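Local coordinates for IscA (Thermosynechococcus elongatus, PDB 1X0G), which binds an exposed [2Fe-2S] cluster as an asymmetric homodimer and probably serves as a scaffold for iron-sulfur cluster assembly, at residues 25-33 and 63-74. Residues are numbered along the deposited sequence; the frame is centred on the assembly and turned at random.
Sequences AAILRIQVQ and TIAIAAEAAELL
Two neighbouring parallel strands of the mixed sheet in the HesB/IscA fold, 27-33 and 63-66, pair here, and the chain leaving the second strand carries on into helix 71-74, which packs beside the C-terminal half of the first. Five backbone hydrogen bonds join the two segments, from Thr63 N to Ala26 O (2.7 Å) through to Ala67 N to Ile30 O (2.9 Å). Ile27 and Thr63 lie side by side, Ile27 CG1 against Thr63 CB at 3.5 Å. On the same face extends Arg29, whose NH2 passes 3.7 Å from Ala67 CB; its NH1 donates in the guanidinium plane to Gln31 OE1 at 3.1 Å, coming from above the amide carbonyl plane, while NE forms a salt bridge with Asp54. A methionine in its place would probably leave Asp54 without this salt bridge and Gln31 OE1 without this donor. On the opposite face, Ile30 lies alongside Ile66; with chi1 at -53°, Ile30 CG2 lies anti to the backbone N and meets Leu74 CD1 at 3.9 Å. Val32 CG2 meets Leu73 CD1, the side chains crossing at about a right angle, and its CG1 meets Leu74 CD2 as the two slide past each other in opposite directions. A water accepts from Val32 N at 3.3 Å and donates to Glu69 OE2 at 2.9 Å.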
ATOM      1  N   ALA C  25      -8.417   3.065 -31.014  1.00 82.77           N
ATOM      2  CA  ALA C  25      -7.082   2.689 -31.475  1.00 80.36           C
ATOM      3  C   ALA C  25      -6.803   1.342 -30.914  1.00 78.88           C
ATOM      4  O   ALA C  25      -7.191   1.046 -29.770  1.00 78.50           O
ATOM      5  CB  ALA C  25      -6.055   3.639 -30.964  1.00 80.42           C
ATOM      6  N   ALA C  26      -6.124   0.517 -31.706  1.00 76.93           N
ATOM      7  CA  ALA C  26      -5.657  -0.764 -31.183  1.00 75.00           C
ATOM      8  C   ALA C  26      -4.484  -0.470 -30.211  1.00 73.06           C
ATOM      9  O   ALA C  26      -3.303  -0.741 -30.536  1.00 73.19           O
ATOM     10  CB  ALA C  26      -5.282  -1.748 -32.316  1.00 74.76           C
ATOM     11  N   ILE C  27      -4.829   0.149 -29.065  1.00 69.59           N
ATOM     12  CA  ILE C  27      -3.875   0.338 -27.968  1.00 67.02           C
ATOM     13  C   ILE C  27      -4.295  -0.233 -26.591  1.00 65.09           C
ATOM     14  O   ILE C  27      -5.336   0.109 -26.020  1.00 64.65           O
ATOM     15  CB  ILE C  27      -3.323   1.761 -27.862  1.00 66.44           C
ATOM     16  CG1 ILE C  27      -2.676   2.178 -29.180  1.00 67.22           C
ATOM     17  CG2 ILE C  27      -2.204   1.755 -26.900  1.00 66.67           C
ATOM     18  CD1 ILE C  27      -2.892   3.670 -29.631  1.00 68.41           C
ATOM     19  N   LEU C  28      -3.454  -1.126 -26.103  1.00 62.32           N
ATOM     20  CA  LEU C  28      -3.656  -1.755 -24.848  1.00 61.91           C
ATOM     21  C   LEU C  28      -2.611  -1.274 -23.937  1.00 61.16           C
ATOM     22  O   LEU C  28      -1.432  -1.448 -24.192  1.00 60.50           O
ATOM     23  CB  LEU C  28      -3.434  -3.244 -24.955  1.00 62.09           C
ATOM     24  CG  LEU C  28      -3.506  -4.011 -23.630  1.00 61.60           C
ATOM     25  CD1 LEU C  28      -4.918  -3.888 -23.115  1.00 60.86           C
ATOM     26  CD2 LEU C  28      -3.164  -5.523 -23.818  1.00 58.57           C
ATOM     27  N   ARG C  29      -3.039  -0.709 -22.836  1.00 61.00           N
ATOM     28  CA  ARG C  29      -2.104  -0.121 -21.935  1.00 60.82           C
ATOM     29  C   ARG C  29      -2.114  -0.964 -20.717  1.00 61.40           C
ATOM     30  O   ARG C  29      -3.183  -1.278 -20.183  1.00 63.57           O
ATOM     31  CB  ARG C  29      -2.492   1.292 -21.644  1.00 60.27           C
ATOM     32  CG  ARG C  29      -1.668   1.904 -20.581  1.00 61.68           C
ATOM     33  CD  ARG C  29      -1.803   3.390 -20.629  1.00 63.17           C
ATOM     34  NE  ARG C  29      -0.579   4.042 -20.168  1.00 63.87           N
ATOM     35  CZ  ARG C  29      -0.276   4.168 -18.882  1.00 63.51           C
ATOM     36  NH1 ARG C  29      -1.141   3.663 -17.985  1.00 65.59           N
ATOM     37  NH2 ARG C  29       0.877   4.745 -18.494  1.00 57.17           N
ATOM     38  N   ILE C  30      -0.925  -1.433 -20.354  1.00 61.57           N
ATOM     39  CA  ILE C  30      -0.705  -2.243 -19.168  1.00 61.86           C
ATOM     40  C   ILE C  30       0.085  -1.470 -18.101  1.00 62.71           C
ATOM     41  O   ILE C  30       1.065  -0.696 -18.372  1.00 61.87           O
ATOM     42  CB  ILE C  30       0.047  -3.478 -19.505  1.00 61.81           C
ATOM     43  CG1 ILE C  30      -0.630  -4.205 -20.614  1.00 60.90           C
ATOM     44  CG2 ILE C  30      -0.028  -4.541 -18.375  1.00 62.24           C
ATOM     45  CD1 ILE C  30       0.129  -5.508 -20.861  1.00 62.70           C
ATOM     46  N   GLN C  31      -0.400  -1.617 -16.877  1.00 64.14           N
ATOM     47  CA  GLN C  31       0.308  -1.038 -15.732  1.00 65.13           C
ATOM     48  C   GLN C  31      -0.024  -1.951 -14.539  1.00 66.24           C
ATOM     49  O   GLN C  31      -0.766  -2.942 -14.760  1.00 67.66           O
ATOM     50  CB  GLN C  31      -0.066   0.414 -15.556  1.00 63.42           C
ATOM     51  CG  GLN C  31      -1.291   0.693 -14.792  1.00 64.33           C
ATOM     52  CD  GLN C  31      -1.567   2.178 -14.689  1.00 69.42           C
ATOM     53  OE1 GLN C  31      -0.709   3.004 -15.017  1.00 73.99           O
ATOM     54  NE2 GLN C  31      -2.768   2.538 -14.275  1.00 70.84           N
ATOM     55  N   VAL C  32       0.491  -1.661 -13.333  1.00 65.30           N
ATOM     56  CA  VAL C  32       0.118  -2.407 -12.130  1.00 64.28           C
ATOM     57  C   VAL C  32      -0.492  -1.518 -11.107  1.00 63.15           C
ATOM     58  O   VAL C  32      -0.396  -0.339 -11.204  1.00 63.52           O
ATOM     59  CB  VAL C  32       1.355  -3.034 -11.435  1.00 65.33           C
ATOM     60  CG1 VAL C  32       2.044  -3.945 -12.322  1.00 63.66           C
ATOM     61  CG2 VAL C  32       2.318  -1.962 -10.945  1.00 61.59           C
ATOM     62  N   GLN C  33      -1.035  -2.080 -10.045  1.00 63.41           N
ATOM     63  CA  GLN C  33      -1.698  -1.291  -9.005  1.00 63.52           C
ATOM     64  C   GLN C  33      -1.493  -2.084  -7.740  1.00 61.50           C
ATOM     65  O   GLN C  33      -1.583  -3.273  -7.812  1.00 64.11           O
ATOM     66  CB  GLN C  33      -3.127  -1.432  -9.282  1.00 63.81           C
ATOM     67  CG  GLN C  33      -3.899  -0.219  -9.185  1.00 76.74           C
ATOM     68  CD  GLN C  33      -5.281  -0.544  -8.509  1.00 92.20           C
ATOM     69  OE1 GLN C  33      -5.967  -1.557  -8.917  1.00 95.87           O
ATOM     70  NE2 GLN C  33      -5.696   0.295  -7.460  1.00 91.97           N
ATOM     71  N   THR C  63      -0.974  -2.107 -30.757  1.00 65.47           N
ATOM     72  CA  THR C  63       0.013  -1.419 -29.940  1.00 65.60           C
ATOM     73  C   THR C  63      -0.123  -1.732 -28.452  1.00 66.37           C
ATOM     74  O   THR C  63      -1.212  -1.684 -27.864  1.00 66.11           O
ATOM     75  CB  THR C  63      -0.006   0.083 -30.173  1.00 65.77           C
ATOM     76  OG1 THR C  63      -0.158   0.355 -31.596  1.00 66.56           O
ATOM     77  CG2 THR C  63       1.287   0.673 -29.642  1.00 63.97           C
ATOM     78  N   ILE C  64       1.001  -2.077 -27.846  1.00 66.62           N
ATOM     79  CA  ILE C  64       0.971  -2.456 -26.477  1.00 66.49           C
ATOM     80  C   ILE C  64       1.836  -1.554 -25.672  1.00 66.74           C
ATOM     81  O   ILE C  64       3.038  -1.466 -25.903  1.00 67.72           O
ATOM     82  CB  ILE C  64       1.384  -3.869 -26.305  1.00 66.24           C
ATOM     83  CG1 ILE C  64       0.245  -4.797 -26.730  1.00 65.90           C
ATOM     84  CG2 ILE C  64       1.597  -4.140 -24.839  1.00 71.38           C
ATOM     85  CD1 ILE C  64       0.216  -5.171 -28.190  1.00 67.31           C
ATOM     86  N   ALA C  65       1.207  -0.868 -24.719  1.00 67.20           N
ATOM     87  CA  ALA C  65       1.865   0.208 -23.978  1.00 66.47           C
ATOM     88  C   ALA C  65       2.085  -0.203 -22.518  1.00 67.26           C
ATOM     89  O   ALA C  65       1.113  -0.461 -21.779  1.00 67.53           O
ATOM     90  CB  ALA C  65       1.036   1.396 -24.051  1.00 65.29           C
ATOM     91  N   ILE C  66       3.345  -0.276 -22.101  1.00 66.86           N
ATOM     92  CA  ILE C  66       3.646  -0.610 -20.731  1.00 67.81           C
ATOM     93  C   ILE C  66       4.014   0.655 -19.976  1.00 68.86           C
ATOM     94  O   ILE C  66       4.894   1.414 -20.419  1.00 69.77           O
ATOM     95  CB  ILE C  66       4.858  -1.562 -20.700  1.00 68.94           C
ATOM     96  CG1 ILE C  66       4.679  -2.742 -21.671  1.00 68.09           C
ATOM     97  CG2 ILE C  66       5.143  -2.092 -19.256  1.00 69.81           C
ATOM     98  CD1 ILE C  66       3.593  -3.723 -21.253  1.00 68.51           C
ATOM     99  N   ALA C  67       3.371   0.913 -18.841  1.00 69.37           N
ATOM    100  CA  ALA C  67       3.718   2.098 -18.025  1.00 68.32           C
ATOM    101  C   ALA C  67       5.157   2.025 -17.570  1.00 69.10           C
ATOM    102  O   ALA C  67       5.554   1.049 -16.970  1.00 70.00           O
ATOM    103  CB  ALA C  67       2.883   2.102 -16.844  1.00 68.14           C
ATOM    104  N   ALA C  68       5.940   3.053 -17.822  1.00 70.37           N
ATOM    105  CA  ALA C  68       7.410   3.007 -17.612  1.00 71.84           C
ATOM    106  C   ALA C  68       7.883   2.654 -16.207  1.00 72.33           C
ATOM    107  O   ALA C  68       8.911   1.993 -16.040  1.00 73.91           O
ATOM    108  CB  ALA C  68       8.070   4.279 -18.084  1.00 69.99           C
ATOM    109  N   GLU C  69       7.140   3.050 -15.198  1.00 72.40           N
ATOM    110  CA  GLU C  69       7.579   2.721 -13.848  1.00 73.34           C
ATOM    111  C   GLU C  69       7.363   1.258 -13.520  1.00 71.79           C
ATOM    112  O   GLU C  69       7.936   0.703 -12.600  1.00 72.69           O
ATOM    113  CB  GLU C  69       6.998   3.674 -12.781  1.00 74.86           C
ATOM    114  CG  GLU C  69       5.955   4.723 -13.297  1.00 80.86           C
ATOM    115  CD  GLU C  69       4.606   4.031 -13.693  1.00 85.22           C
ATOM    116  OE1 GLU C  69       3.952   4.488 -14.674  1.00 85.77           O
ATOM    117  OE2 GLU C  69       4.252   3.025 -13.019  1.00 81.99           O
ATOM    118  N   ALA C  70       6.596   0.592 -14.338  1.00 70.32           N
ATOM    119  CA  ALA C  70       6.345  -0.795 -14.096  1.00 68.12           C
ATOM    120  C   ALA C  70       7.107  -1.690 -15.044  1.00 66.55           C
ATOM    121  O   ALA C  70       7.024  -2.867 -14.941  1.00 65.90           O
ATOM    122  CB  ALA C  70       4.892  -1.032 -14.191  1.00 68.16           C
ATOM    123  N   ALA C  71       7.840  -1.120 -15.969  1.00 67.06           N
ATOM    124  CA  ALA C  71       8.768  -1.865 -16.819  1.00 68.45           C
ATOM    125  C   ALA C  71       9.416  -3.083 -16.149  1.00 68.67           C
ATOM    126  O   ALA C  71       9.429  -4.206 -16.718  1.00 68.77           O
ATOM    127  CB  ALA C  71       9.891  -0.900 -17.324  1.00 67.68           C
ATOM    128  N   GLU C  72       9.986  -2.831 -14.969  1.00 68.83           N
ATOM    129  CA  GLU C  72      10.749  -3.798 -14.205  1.00 70.05           C
ATOM    130  C   GLU C  72       9.845  -4.937 -13.756  1.00 69.54           C
ATOM    131  O   GLU C  72      10.237  -6.115 -13.703  1.00 69.82           O
ATOM    132  CB  GLU C  72      11.323  -3.111 -12.975  1.00 71.17           C
ATOM    133  CG  GLU C  72      11.007  -1.569 -12.879  1.00 77.55           C
ATOM    134  CD  GLU C  72      12.126  -0.768 -12.110  1.00 84.30           C
ATOM    135  OE1 GLU C  72      12.814  -1.362 -11.230  1.00 89.58           O
ATOM    136  OE2 GLU C  72      12.321   0.447 -12.375  1.00 82.43           O
ATOM    137  N   LEU C  73       8.619  -4.582 -13.422  1.00 68.71           N
ATOM    138  CA  LEU C  73       7.670  -5.569 -12.984  1.00 68.57           C
ATOM    139  C   LEU C  73       7.061  -6.387 -14.134  1.00 69.77           C
ATOM    140  O   LEU C  73       6.504  -7.455 -13.858  1.00 71.18           O
ATOM    141  CB  LEU C  73       6.575  -4.943 -12.167  1.00 66.62           C
ATOM    142  CG  LEU C  73       7.019  -4.170 -10.935  1.00 62.74           C
ATOM    143  CD1 LEU C  73       5.749  -3.427 -10.413  1.00 60.76           C
ATOM    144  CD2 LEU C  73       7.465  -5.092  -9.893  1.00 53.37           C
ATOM    145  N   LEU C  74       7.204  -5.944 -15.390  1.00 69.53           N
ATOM    146  CA  LEU C  74       6.387  -6.483 -16.482  1.00 69.98           C
ATOM    147  C   LEU C  74       7.185  -6.965 -17.657  1.00 71.29           C
ATOM    148  O   LEU C  74       6.603  -7.625 -18.522  1.00 71.87           O
ATOM    149  CB  LEU C  74       5.366  -5.464 -17.025  1.00 68.37           C
ATOM    150  CG  LEU C  74       4.260  -4.939 -16.110  1.00 69.03           C
ATOM    151  CD1 LEU C  74       3.414  -3.878 -16.760  1.00 63.94           C
ATOM    152  CD2 LEU C  74       3.351  -5.978 -15.434  1.00 64.20           C
TER
HETATM  153  O   HOH W   1       2.078   1.179 -13.090  1.00 59.80           O